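Local coordinates for DNA polymerase II large subunit (Pyrococcus horikoshii, PDB 7OEC), which includes an intein, the part described here, which probably excises itself by protein splicing from a DNA polymerase subunit, at residues 24-28 against 148-152; 52-56 against 153-159. The protein carries 2 engineered substitutions. All coordinates share one frame; numbering follows the deposited sequence. Where two conformers were deposited one is given.

Contact 1. Residues 24-28 against 148-152; sequences LKELY and VFSLN
The first torsions of Phe149 and Tyr28 bring the edge of the Phe149 ring up to the Tyr28 ring. Phe149 has CG anti to its own carbonyl carbon (chi1 -65°), which carries the ring over the first turn of the helix. Tyr28 has CG anti to the backbone N (chi1 -176°), and this presents its CB and CG to Phe149 CE2. The two rings form an offset edge-to-face pair, with the edge of Phe149 turned to the face of Tyr28. Their centroids are 5.7 Å apart and their planes are steeply inclined. The closest touch is Phe149 CE2 against Tyr28 CB, at 3.8 Å. One face of the Phe149 ring takes a CH-pi contact from Lys25 CA, 4.2 Å from the centroid and nearly on the ring normal. Lys25 CG reaches Phe149 CZ at 4.0 Å, and the extended chain then leads its amine away. Leu24 CB lies 3.9 Å from Phe149 CB. Further along the strand, Leu27 CD2 meets Leu151 CD1 at 4.1 Å. With an alanine in place of Phe149, the Tyr28 ring is likely to lose its edge-on partner and Lys25 CA the ring beneath it. The phenol OH of Tyr28 is bonded to Glu34. Helix 24-29 lies across strand 147-153 at 62°, as measured on the short segments. That strand pairs antiparallel with strands 5-6 and 61-74, and Tyr28 also touches Val70 and Lys72 of the latter.

Contact 2. Residues 52-56 against 153-159; sequences VYSFN and AKKYHTV
Tyr156 lays its ring alongside the amide of Asn56, with CE1 3.7 Å from Asn56 CG. The two flat groups are inclined to each other, so this is an oblique contact and not a stack. Asn56 OD1 is bonded to the backbone N of Glu58, which helps fix the amide. Tyr156 CB also rests on Ser54 CB, at 3.9 Å. Two hydroxyl bonds join the segments, and they run in opposite directions. In the conformer described here, Ser54 OG gives its proton to Thr158 O at 2.8 Å, with a C=O...donor angle of 151°. Thr158 OG1 gives its own to Phe55 O at 2.7 Å, approaching that carbonyl at a sharper 123°. Thr158 OG1 sits between its backbone N and carbonyl carbon (chi1 56°), and this torsion directs it at the strand backbone. Thr158 is buried, so this bond satisfies its hydroxyl inside the protein. At the start of strand segment 52-56 the contact becomes apolar. Val52 CG1 meets Ala153 CB at 3.8 Å, and Val52 CG2 lies 4.3 Å from Val159 CG1. Strand 50-56 has its backbone partners in strands 10-15 and 61-74, while strand 158-161 pairs with strand 165-168. The turn and the start of strand 158-161 pack against strand 50-56, joined by side-chain hydroxyls bonded to backbone carbonyls. Such a join between the curled sheet and the small C-terminal hairpin fits the all-beta Hint (Hedgehog/intein) fold. In related inteins the last strands carry the C-terminal splice junction towards the catalytic centre, and the same is probable here.

How the contacts relate
The centres of the two contacts are 14 Å apart, and both reach the same curled antiparallel sheet. Along the chain the order is 24-28, 52-56, 148-152, 153-159, so the segments alternate. The second halves are continuous: strand 147-153 leads through a turn into strand 158-161. Contact 1 sets this late run against helix 24-29, and contact 2 sets it against strand 50-56. They meet where Leu151 CD2 packs on Val159 CG1 at 4.2 Å. The C-terminal part of the splicing domain is thus joined to two early elements in succession. This is consistent with the compact intein fold, which brings both chain ends together for splicing.

Contact 1. Residues 24-28 against 148-152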
# COMPACT_ATOMS: atom_id res chain seq x y z
N LEU A 24 6.80 -3.63 4.72
CA LEU A 24 6.06 -2.97 5.79
C LEU A 24 6.55 -3.42 7.16
O LEU A 24 6.57 -2.63 8.10
CB LEU A 24 4.57 -3.26 5.64
CG LEU A 24 3.82 -2.39 4.68
CD1 LEU A 24 2.45 -2.85 4.57
CD2 LEU A 24 3.81 -1.02 5.21
N LYS A 25 6.92 -4.69 7.30
CA LYS A 25 7.53 -5.12 8.55
C LYS A 25 8.83 -4.36 8.86
O LYS A 25 9.06 -3.91 10.00
CB LYS A 25 7.73 -6.63 8.53
CG LYS A 25 8.26 -7.17 9.87
CD LYS A 25 8.30 -8.68 9.87
CE LYS A 25 9.33 -9.16 10.89
NZ LYS A 25 9.79 -10.61 10.63
N GLU A 26 9.70 -4.18 7.84
CA GLU A 26 10.92 -3.39 8.02
C GLU A 26 10.59 -1.94 8.34
O GLU A 26 11.24 -1.30 9.19
CB GLU A 26 11.79 -3.43 6.76
CG GLU A 26 12.41 -4.76 6.48
CD GLU A 26 13.17 -4.77 5.13
OE1 GLU A 26 12.76 -4.14 4.09
OE2 GLU A 26 14.21 -5.46 5.14
N LEU A 27 9.57 -1.40 7.67
CA LEU A 27 9.15 -0.03 7.95
C LEU A 27 8.74 0.11 9.41
O LEU A 27 9.14 1.07 10.09
CB LEU A 27 8.02 0.38 7.00
CG LEU A 27 7.50 1.81 7.15
CD1 LEU A 27 8.62 2.75 6.77
CD2 LEU A 27 6.28 2.03 6.32
N TYR A 28 7.94 -0.83 9.91
CA TYR A 28 7.52 -0.80 11.30
C TYR A 28 8.73 -0.76 12.22
O TYR A 28 8.75 -0.03 13.21
CB TYR A 28 6.62 -2.02 11.55
CG TYR A 28 6.05 -2.04 12.94
CD1 TYR A 28 4.98 -1.24 13.28
CD2 TYR A 28 6.60 -2.85 13.89
CE1 TYR A 28 4.51 -1.24 14.52
CE2 TYR A 28 6.13 -2.88 15.15
CZ TYR A 28 5.08 -2.05 15.47
OH TYR A 28 4.57 -2.00 16.74
N VAL A 148 -0.56 -8.20 10.74
CA VAL A 148 -0.61 -7.42 9.51
C VAL A 148 -0.24 -5.99 9.87
O VAL A 148 -0.19 -5.61 11.04
CB VAL A 148 -2.00 -7.51 8.84
CG1 VAL A 148 -2.16 -8.89 8.26
CG2 VAL A 148 -3.11 -7.17 9.80
N PHE A 149 0.05 -5.19 8.85
CA PHE A 149 0.70 -3.90 9.04
C PHE A 149 0.04 -2.80 8.23
O PHE A 149 -0.53 -3.05 7.17
CB PHE A 149 2.17 -3.96 8.62
CG PHE A 149 2.98 -4.89 9.49
CD1 PHE A 149 2.99 -6.24 9.26
CD2 PHE A 149 3.74 -4.39 10.55
CE1 PHE A 149 3.73 -7.06 10.01
CE2 PHE A 149 4.51 -5.21 11.31
CZ PHE A 149 4.48 -6.56 11.08
N SER A 150 0.12 -1.58 8.73
CA SER A 150 -0.41 -0.45 7.98
C SER A 150 0.41 0.78 8.33
O SER A 150 1.36 0.72 9.11
CB SER A 150 -1.89 -0.20 8.26
OG SER A 150 -2.49 0.64 7.26
N LEU A 151 0.01 1.90 7.75
CA LEU A 151 0.65 3.17 8.03
C LEU A 151 -0.34 4.27 7.73
O LEU A 151 -1.31 4.07 7.00
CB LEU A 151 1.90 3.44 7.20
CG LEU A 151 1.73 3.66 5.72
CD1 LEU A 151 2.97 4.23 5.14
CD2 LEU A 151 1.28 2.43 4.97
N ASN A 152 -0.09 5.42 8.31
CA ASN A 152 -0.84 6.62 7.97
C ASN A 152 0.13 7.62 7.37
O ASN A 152 1.10 8.02 8.02
CB ASN A 152 -1.53 7.28 9.15
CG ASN A 152 -2.38 8.54 8.72
OD1 ASN A 152 -3.03 8.56 7.65
ND2 ASN A 152 -2.38 9.56 9.55

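Contact 2. Residues 52-56 against 153-159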
# COMPACT_ATOMS: atom_id res chain seq x y z
N VAL A 52 7.35 8.94 2.74
CA VAL A 52 6.72 7.94 1.90
C VAL A 52 6.34 8.58 0.58
O VAL A 52 5.95 9.75 0.53
CB VAL A 52 5.53 7.29 2.64
CG1 VAL A 52 4.38 8.26 2.89
CG2 VAL A 52 5.04 6.10 1.86
N TYR A 53 6.51 7.83 -0.50
CA TYR A 53 6.01 8.32 -1.78
C TYR A 53 4.51 8.04 -1.92
O TYR A 53 4.02 6.94 -1.67
CB TYR A 53 6.75 7.64 -2.90
CG TYR A 53 8.16 8.17 -3.16
CD1 TYR A 53 8.37 9.19 -4.05
CD2 TYR A 53 9.25 7.60 -2.56
CE1 TYR A 53 9.62 9.63 -4.32
CE2 TYR A 53 10.52 8.04 -2.82
CZ TYR A 53 10.70 9.06 -3.71
OH TYR A 53 11.93 9.57 -4.05
N SER A 54 3.80 9.05 -2.31
CA SER A 54 2.36 8.96 -2.48
C SER A 54 2.01 9.41 -3.88
O SER A 54 2.83 9.94 -4.62
CB SER A 54 1.58 9.85 -1.48
OG SER A 54 1.75 9.43 -0.16
N PHE A 55 0.78 9.19 -4.25
CA PHE A 55 0.25 9.66 -5.52
C PHE A 55 -0.85 10.66 -5.20
O PHE A 55 -1.77 10.34 -4.42
CB PHE A 55 -0.28 8.50 -6.36
CG PHE A 55 -0.47 8.86 -7.80
CD1 PHE A 55 -1.73 9.18 -8.31
CD2 PHE A 55 0.63 8.94 -8.64
CE1 PHE A 55 -1.86 9.53 -9.64
CE2 PHE A 55 0.49 9.30 -9.97
CZ PHE A 55 -0.75 9.58 -10.47
N ASN A 56 -0.73 11.87 -5.76
CA ASN A 56 -1.70 12.92 -5.59
C ASN A 56 -2.67 12.85 -6.76
O ASN A 56 -2.32 13.25 -7.89
CB ASN A 56 -1.05 14.28 -5.56
CG ASN A 56 -2.05 15.36 -5.46
OD1 ASN A 56 -3.24 15.08 -5.29
ND2 ASN A 56 -1.60 16.59 -5.50
N ALA A 153 -0.13 7.99 6.12
CA ALA A 153 0.64 8.96 5.37
C ALA A 153 -0.09 10.28 5.42
O ALA A 153 -1.28 10.33 5.11
CB ALA A 153 0.72 8.56 3.90
N LYS A 154 0.63 11.34 5.71
CA LYS A 154 0.01 12.64 5.89
C LYS A 154 -0.61 13.11 4.57
O LYS A 154 0.02 13.06 3.52
CB LYS A 154 1.09 13.62 6.35
CG LYS A 154 0.59 15.02 6.71
CD LYS A 154 0.86 15.33 8.18
CE LYS A 154 0.51 16.75 8.56
NZ LYS A 154 1.26 17.13 9.83
N LYS A 155 -1.86 13.56 4.63
CA LYS A 155 -2.54 14.24 3.52
C LYS A 155 -3.11 13.34 2.40
O LYS A 155 -4.33 13.29 2.20
CB LYS A 155 -1.67 15.38 2.93
CG LYS A 155 -2.42 16.25 1.93
CD LYS A 155 -1.62 17.50 1.57
CE LYS A 155 -2.25 18.21 0.41
N TYR A 156 -2.27 12.65 1.65
CA TYR A 156 -2.73 11.98 0.43
C TYR A 156 -3.31 10.57 0.63
O TYR A 156 -4.21 10.12 -0.11
CB TYR A 156 -1.54 11.90 -0.53
CG TYR A 156 -0.97 13.25 -0.85
CD1 TYR A 156 -1.67 14.14 -1.63
CD2 TYR A 156 0.21 13.65 -0.30
CE1 TYR A 156 -1.17 15.38 -1.87
CE2 TYR A 156 0.68 14.88 -0.51
CZ TYR A 156 0.01 15.74 -1.33
OH TYR A 156 0.55 16.98 -1.56
N HIS A 157 -2.80 9.87 1.61
CA HIS A 157 -3.30 8.55 1.98
C HIS A 157 -3.24 7.53 0.85
O HIS A 157 -4.02 6.58 0.84
CB HIS A 157 -4.71 8.58 2.59
CG HIS A 157 -4.88 9.59 3.69
ND1 HIS A 157 -3.93 9.84 4.66
CD2 HIS A 157 -5.89 10.45 3.92
CE1 HIS A 157 -4.37 10.80 5.46
NE2 HIS A 157 -5.54 11.21 5.00
N THR A 158 -2.27 7.68 -0.04
CA THR A 158 -1.96 6.69 -1.05
C THR A 158 -0.48 6.34 -0.92
O THR A 158 0.31 7.08 -0.33
CB THR A 158 -2.23 7.25 -2.43
OG1 THR A 158 -1.49 8.44 -2.58
CG2 THR A 158 -3.68 7.61 -2.60
N VAL A 159 -0.15 5.16 -1.44
CA VAL A 159 1.18 4.59 -1.33
C VAL A 159 1.46 3.86 -2.63
O VAL A 159 0.56 3.59 -3.44
CB VAL A 159 1.32 3.63 -0.12
CG1 VAL A 159 1.17 4.37 1.20
CG2 VAL A 159 0.28 2.53 -0.16